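PDB 7MQ5: universal stress protein from Pseudomonas aeruginosa UCBPP-PA14, which is of unknown function but belongs to the universal stress protein family of the HUP clan, some of whose members bind ATP. Local coordinates for residues 80-85 against 113-118; 10-15 against 21-26. All blocks are in the same frame, centred on the assembly; numbering follows the deposited sequence. Where two conformers were deposited one is given.

Interaction 1. Residues 80-85 against 113-118; sequences TIIAEQ and WKLLRF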
# COMPACT_ATOMS: atom_id res chain seq x y z
N THR A 80 2.33 -5.10 -17.95
CA THR A 80 1.04 -4.62 -18.51
C THR A 80 0.41 -3.62 -17.53
O THR A 80 -0.06 -2.55 -17.96
CB THR A 80 0.11 -5.80 -18.78
OG1 THR A 80 0.73 -6.69 -19.70
CG2 THR A 80 -1.22 -5.35 -19.34
N ILE A 81 0.44 -3.95 -16.25
CA ILE A 81 -0.12 -3.05 -15.21
C ILE A 81 0.64 -1.72 -15.19
O ILE A 81 -0.01 -0.66 -15.18
CB ILE A 81 -0.08 -3.75 -13.84
CG1 ILE A 81 -0.96 -5.00 -13.86
CG2 ILE A 81 -0.49 -2.79 -12.74
CD1 ILE A 81 -0.77 -5.91 -12.68
N ILE A 82 1.97 -1.76 -15.14
CA ILE A 82 2.73 -0.48 -15.07
C ILE A 82 2.53 0.32 -16.37
O ILE A 82 2.37 1.55 -16.28
CB ILE A 82 4.20 -0.75 -14.71
CG1 ILE A 82 4.30 -1.27 -13.28
CG2 ILE A 82 5.06 0.49 -14.93
CD1 ILE A 82 5.65 -1.82 -12.90
N ALA A 83 2.50 -0.34 -17.53
CA ALA A 83 2.28 0.42 -18.78
C ALA A 83 0.91 1.11 -18.72
O ALA A 83 0.79 2.25 -19.23
CB ALA A 83 2.39 -0.48 -19.99
N GLU A 84 -0.09 0.45 -18.15
CA GLU A 84 -1.44 1.07 -18.08
C GLU A 84 -1.41 2.25 -17.09
O GLU A 84 -2.06 3.28 -17.36
CB GLU A 84 -2.49 0.04 -17.68
CG GLU A 84 -3.88 0.46 -18.09
CD GLU A 84 -4.15 0.34 -19.59
OE1 GLU A 84 -3.24 -0.12 -20.35
OE2 GLU A 84 -5.28 0.67 -19.98
N GLN A 85 -0.73 2.09 -15.97
CA GLN A 85 -0.58 3.20 -14.99
C GLN A 85 0.06 4.41 -15.68
O GLN A 85 -0.37 5.55 -15.44
CB GLN A 85 0.24 2.71 -13.80
CG GLN A 85 0.47 3.77 -12.74
CD GLN A 85 1.69 4.63 -13.00
OE1 GLN A 85 2.67 4.21 -13.61
NE2 GLN A 85 1.66 5.85 -12.47
N TRP A 113 5.82 -9.34 -6.76
CA TRP A 113 7.06 -8.68 -6.28
C TRP A 113 7.62 -7.75 -7.36
O TRP A 113 8.10 -6.66 -7.00
CB TRP A 113 8.07 -9.72 -5.78
CG TRP A 113 7.86 -10.03 -4.33
CD1 TRP A 113 7.44 -11.19 -3.75
CD2 TRP A 113 7.95 -9.06 -3.28
NE1 TRP A 113 7.35 -11.02 -2.39
CE2 TRP A 113 7.61 -9.71 -2.08
CE3 TRP A 113 8.26 -7.70 -3.25
CZ2 TRP A 113 7.66 -9.05 -0.85
CZ3 TRP A 113 8.26 -7.04 -2.05
CH2 TRP A 113 7.97 -7.71 -0.86
N LYS A 114 7.56 -8.14 -8.63
CA LYS A 114 8.09 -7.25 -9.70
C LYS A 114 7.20 -6.01 -9.80
O LYS A 114 7.73 -4.92 -10.01
CB LYS A 114 8.20 -8.03 -11.00
CG LYS A 114 9.33 -9.06 -10.99
CD LYS A 114 9.45 -9.88 -12.25
CE LYS A 114 10.62 -10.85 -12.18
NZ LYS A 114 10.66 -11.71 -13.38
N LEU A 115 5.89 -6.18 -9.63
CA LEU A 115 4.98 -5.01 -9.64
C LEU A 115 5.38 -4.06 -8.50
O LEU A 115 5.48 -2.84 -8.72
CB LEU A 115 3.53 -5.47 -9.47
CG LEU A 115 2.51 -4.35 -9.31
CD1 LEU A 115 2.50 -3.44 -10.52
CD2 LEU A 115 1.13 -4.92 -9.04
N LEU A 116 5.55 -4.60 -7.30
CA LEU A 116 5.89 -3.73 -6.15
C LEU A 116 7.26 -3.06 -6.32
O LEU A 116 7.43 -1.92 -5.90
CB LEU A 116 5.88 -4.55 -4.87
CG LEU A 116 4.50 -5.00 -4.40
CD1 LEU A 116 4.61 -5.91 -3.20
CD2 LEU A 116 3.61 -3.81 -4.09
N ARG A 117 8.21 -3.77 -6.92
CA ARG A 117 9.57 -3.23 -7.12
C ARG A 117 9.53 -2.03 -8.08
O ARG A 117 10.04 -0.96 -7.72
CB ARG A 117 10.44 -4.36 -7.67
CG ARG A 117 11.89 -3.98 -7.93
CD ARG A 117 12.72 -5.23 -8.15
NE ARG A 117 12.64 -6.13 -7.01
CZ ARG A 117 12.04 -7.32 -6.98
NH1 ARG A 117 11.47 -7.84 -8.06
NH2 ARG A 117 12.04 -8.02 -5.86
N PHE A 118 8.83 -2.19 -9.21
CA PHE A 118 8.93 -1.19 -10.31
C PHE A 118 7.80 -0.17 -10.36
O PHE A 118 7.96 0.80 -11.10
CB PHE A 118 9.10 -1.93 -11.64
CG PHE A 118 10.43 -2.63 -11.73
CD1 PHE A 118 11.61 -1.89 -11.83
CD2 PHE A 118 10.52 -4.01 -11.67
CE1 PHE A 118 12.84 -2.52 -11.88
CE2 PHE A 118 11.75 -4.64 -11.74
CZ PHE A 118 12.91 -3.90 -11.84
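Glu-84 OE2 takes hydrogen bonds from His-39 NE2 and Asn-70 ND2 on a flank of helix 77-88 that does not meet helix 110-118, while Ile-81 and Ile-82 of the same helix touch Leu-115 and Phe-118. The junction itself is wholly apolar. Leu-115 does most of the work for helix 110-118: with its CG anti to the backbone N (chi1 173°), the side chain swings toward the other helix and sets CD1 against both isoleucines. On one of them it finds a branch methyl, with Ile-81 CG2 3.8 Å from Leu-115 CD1, and the two side chains cross at about a right angle. On the other it finds a methylene, Ile-82 CG1, 3.9 Å from the same Leu-115 CD1; here the side chains slide past each other in opposite directions. Ile-82 then reaches further, its end methyl CD1 lying 3.7 Å from Phe-118 CB. That is the base of the phenylalanine and not its ring, which leads away from the contact. The axes of 80-85 and 113-118 are inclined at 33° and come within 10.5 Å, a spacing bridged by branched aliphatic side chains. Both helices cover the same face of the sheet, consistent with the alternating strands and helices of a universal stress protein-like fold. Helix 77-88 lies across strands 9-13, 37-43 and 92-96, where Ile-81 rests on Leu-11, Val-13 and Ile-93, while Leu-115 reaches Lys-95 of strand 92-96. On its other flank helix 110-118 looks toward the C-terminal half, with Trp-113 NE1 hydrogen-bonded to Asp-265 OD1 and Leu-116 O to Lys-275 NZ.

Interaction 2. Residues 10-15 against 21-26; sequences ILVVIE and GLALKR
Val-12 carries CG1 anti to its own backbone N (chi1 -173°), and that turns the methyl onto the first turn of helix 22-34, against Ala-23 and Leu-24. Ile-14 does it differently: CG1 stands beside the backbone N and the chain then bends again (chi2 -64°), curling CD1 back to the same helix. What Val-12 meets is largely main chain. Its CG1 sits 3.7 Å from Leu-24 N and 3.8 Å from Ala-23 C, with the Ala-23 CB methyl only a little further off, 4.0 Å from Val-12 CG1. The small alanine lets the strand and helix backbones come close: the CA atoms of Val-12 and Ala-23 are 6.1 Å apart. That Ala-23 methyl also presses on the strand, lying 3.5 Å from the carbonyl O of Val-13. Further along, Ile-14 CD1 reaches Leu-24 CB at 4.1 Å, the two side chains crossing obliquely at a partly exposed margin. Strand and helix run nearly antiparallel, 154° between their directions, as is usual in the strand-to-helix half of a beta-alpha-beta crossover, here returning to strand 37-43. Gly-21 is the N-cap of the helix, and Leu-22 N is taken by Gln-96 OE1 at the tip of the adjoining strand 92-96. Two residues beyond Leu-24, the buried guanidinium of Arg-26 forms a salt bridge through NE to Asp-270 OD2 and a hydrogen bond through NH2 to Arg-130 O, tying this helix to residues far along the chain. Against the strand its face offers only methyl and methylene groups and backbone atoms. Packing between the two segments is therefore apolar and undirected; directed bonds reach the helix from Gln-96, Asp-270 and Arg-130.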
# COMPACT_ATOMS: atom_id res chain seq x y z
N ILE A 10 -7.35 5.94 -10.09
CA ILE A 10 -6.91 4.66 -9.50
C ILE A 10 -6.97 3.58 -10.57
O ILE A 10 -8.01 3.44 -11.25
CB ILE A 10 -7.84 4.29 -8.33
CG1 ILE A 10 -7.81 5.37 -7.24
CG2 ILE A 10 -7.49 2.91 -7.79
CD1 ILE A 10 -8.82 5.16 -6.15
N LEU A 11 -5.85 2.88 -10.74
CA LEU A 11 -5.83 1.69 -11.62
C LEU A 11 -6.31 0.49 -10.81
O LEU A 11 -5.70 0.17 -9.76
CB LEU A 11 -4.41 1.47 -12.15
CG LEU A 11 -4.26 0.29 -13.10
CD1 LEU A 11 -5.10 0.50 -14.36
CD2 LEU A 11 -2.79 0.09 -13.45
N VAL A 12 -7.38 -0.15 -11.27
CA VAL A 12 -7.97 -1.33 -10.59
C VAL A 12 -7.69 -2.55 -11.45
O VAL A 12 -8.19 -2.62 -12.59
CB VAL A 12 -9.47 -1.15 -10.36
CG1 VAL A 12 -10.03 -2.28 -9.52
CG2 VAL A 12 -9.81 0.20 -9.74
N VAL A 13 -6.89 -3.47 -10.94
CA VAL A 13 -6.60 -4.73 -11.69
C VAL A 13 -7.78 -5.68 -11.46
O VAL A 13 -8.02 -6.07 -10.31
CB VAL A 13 -5.27 -5.32 -11.25
CG1 VAL A 13 -5.00 -6.62 -12.00
CG2 VAL A 13 -4.14 -4.33 -11.46
N ILE A 14 -8.46 -6.02 -12.54
CA ILE A 14 -9.66 -6.90 -12.52
C ILE A 14 -9.26 -8.30 -12.97
O ILE A 14 -8.70 -8.43 -14.07
CB ILE A 14 -10.76 -6.32 -13.45
CG1 ILE A 14 -11.21 -4.92 -13.03
CG2 ILE A 14 -11.94 -7.29 -13.54
CD1 ILE A 14 -11.88 -4.84 -11.67
N GLU A 15 -9.56 -9.31 -12.16
CA GLU A 15 -9.30 -10.72 -12.53
C GLU A 15 -10.53 -11.27 -13.23
O GLU A 15 -11.66 -11.01 -12.82
CB GLU A 15 -9.04 -11.60 -11.30
CG GLU A 15 -7.72 -11.34 -10.61
CD GLU A 15 -6.49 -11.96 -11.26
OE1 GLU A 15 -6.65 -12.79 -12.18
OE2 GLU A 15 -5.37 -11.65 -10.80
N GLY A 21 -13.57 -10.29 -5.69
CA GLY A 21 -13.24 -9.08 -6.44
C GLY A 21 -12.88 -7.99 -5.46
O GLY A 21 -13.52 -6.93 -5.51
N LEU A 22 -11.88 -8.22 -4.62
CA LEU A 22 -11.61 -7.22 -3.56
C LEU A 22 -10.97 -5.97 -4.16
O LEU A 22 -11.12 -4.92 -3.53
CB LEU A 22 -10.78 -7.80 -2.42
CG LEU A 22 -11.57 -8.42 -1.25
CD1 LEU A 22 -12.46 -7.40 -0.57
CD2 LEU A 22 -12.40 -9.59 -1.70
N ALA A 23 -10.22 -6.06 -5.27
CA ALA A 23 -9.60 -4.82 -5.80
C ALA A 23 -10.69 -3.78 -6.10
O ALA A 23 -10.57 -2.62 -5.69
CB ALA A 23 -8.74 -5.11 -7.00
N LEU A 24 -11.74 -4.21 -6.80
CA LEU A 24 -12.81 -3.25 -7.13
C LEU A 24 -13.58 -2.82 -5.87
O LEU A 24 -14.01 -1.67 -5.81
CB LEU A 24 -13.76 -3.86 -8.17
CG LEU A 24 -14.86 -2.94 -8.68
CD1 LEU A 24 -14.31 -1.64 -9.26
CD2 LEU A 24 -15.70 -3.69 -9.70
N LYS A 25 -13.76 -3.73 -4.91
CA LYS A 25 -14.48 -3.31 -3.67
C LYS A 25 -13.69 -2.19 -2.97
O LYS A 25 -14.31 -1.19 -2.55
CB LYS A 25 -14.72 -4.51 -2.75
CG LYS A 25 -15.83 -5.44 -3.23
CD LYS A 25 -16.05 -6.65 -2.34
CE LYS A 25 -17.32 -7.39 -2.69
NZ LYS A 25 -18.52 -6.56 -2.43
N ARG A 26 -12.38 -2.36 -2.81
CA ARG A 26 -11.62 -1.27 -2.13
C ARG A 26 -11.69 0.01 -2.98
O ARG A 26 -11.82 1.10 -2.41
CB ARG A 26 -10.14 -1.61 -1.94
CG ARG A 26 -9.83 -2.92 -1.24
CD ARG A 26 -10.65 -3.21 -0.03
NE ARG A 26 -10.05 -4.27 0.74
CZ ARG A 26 -10.66 -4.95 1.70
NH1 ARG A 26 -9.99 -5.86 2.38
NH2 ARG A 26 -11.94 -4.76 1.95

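How the interactions relate
The helices of interactions 1 and 2 lie on opposite faces of the N-terminal half of the sheet, the centres of the two contacts 15 Å apart. Strand 9-13, itself part of interaction 2, also packs on helix 77-88 through Leu-11 and Val-13, and Leu-11 CD2 comes 3.4 Å from Ile-81 O. Both contacts are mainly buried and apolar, each with one partly exposed margin. They differ in scale. Helix against helix in 80-85 with 113-118 needs long branched side chains to bridge the gap, whereas 10-15 with 21-26 closes mainly through a valine methyl on an alanine and helix backbone, with an isoleucine-leucine pair at the margin.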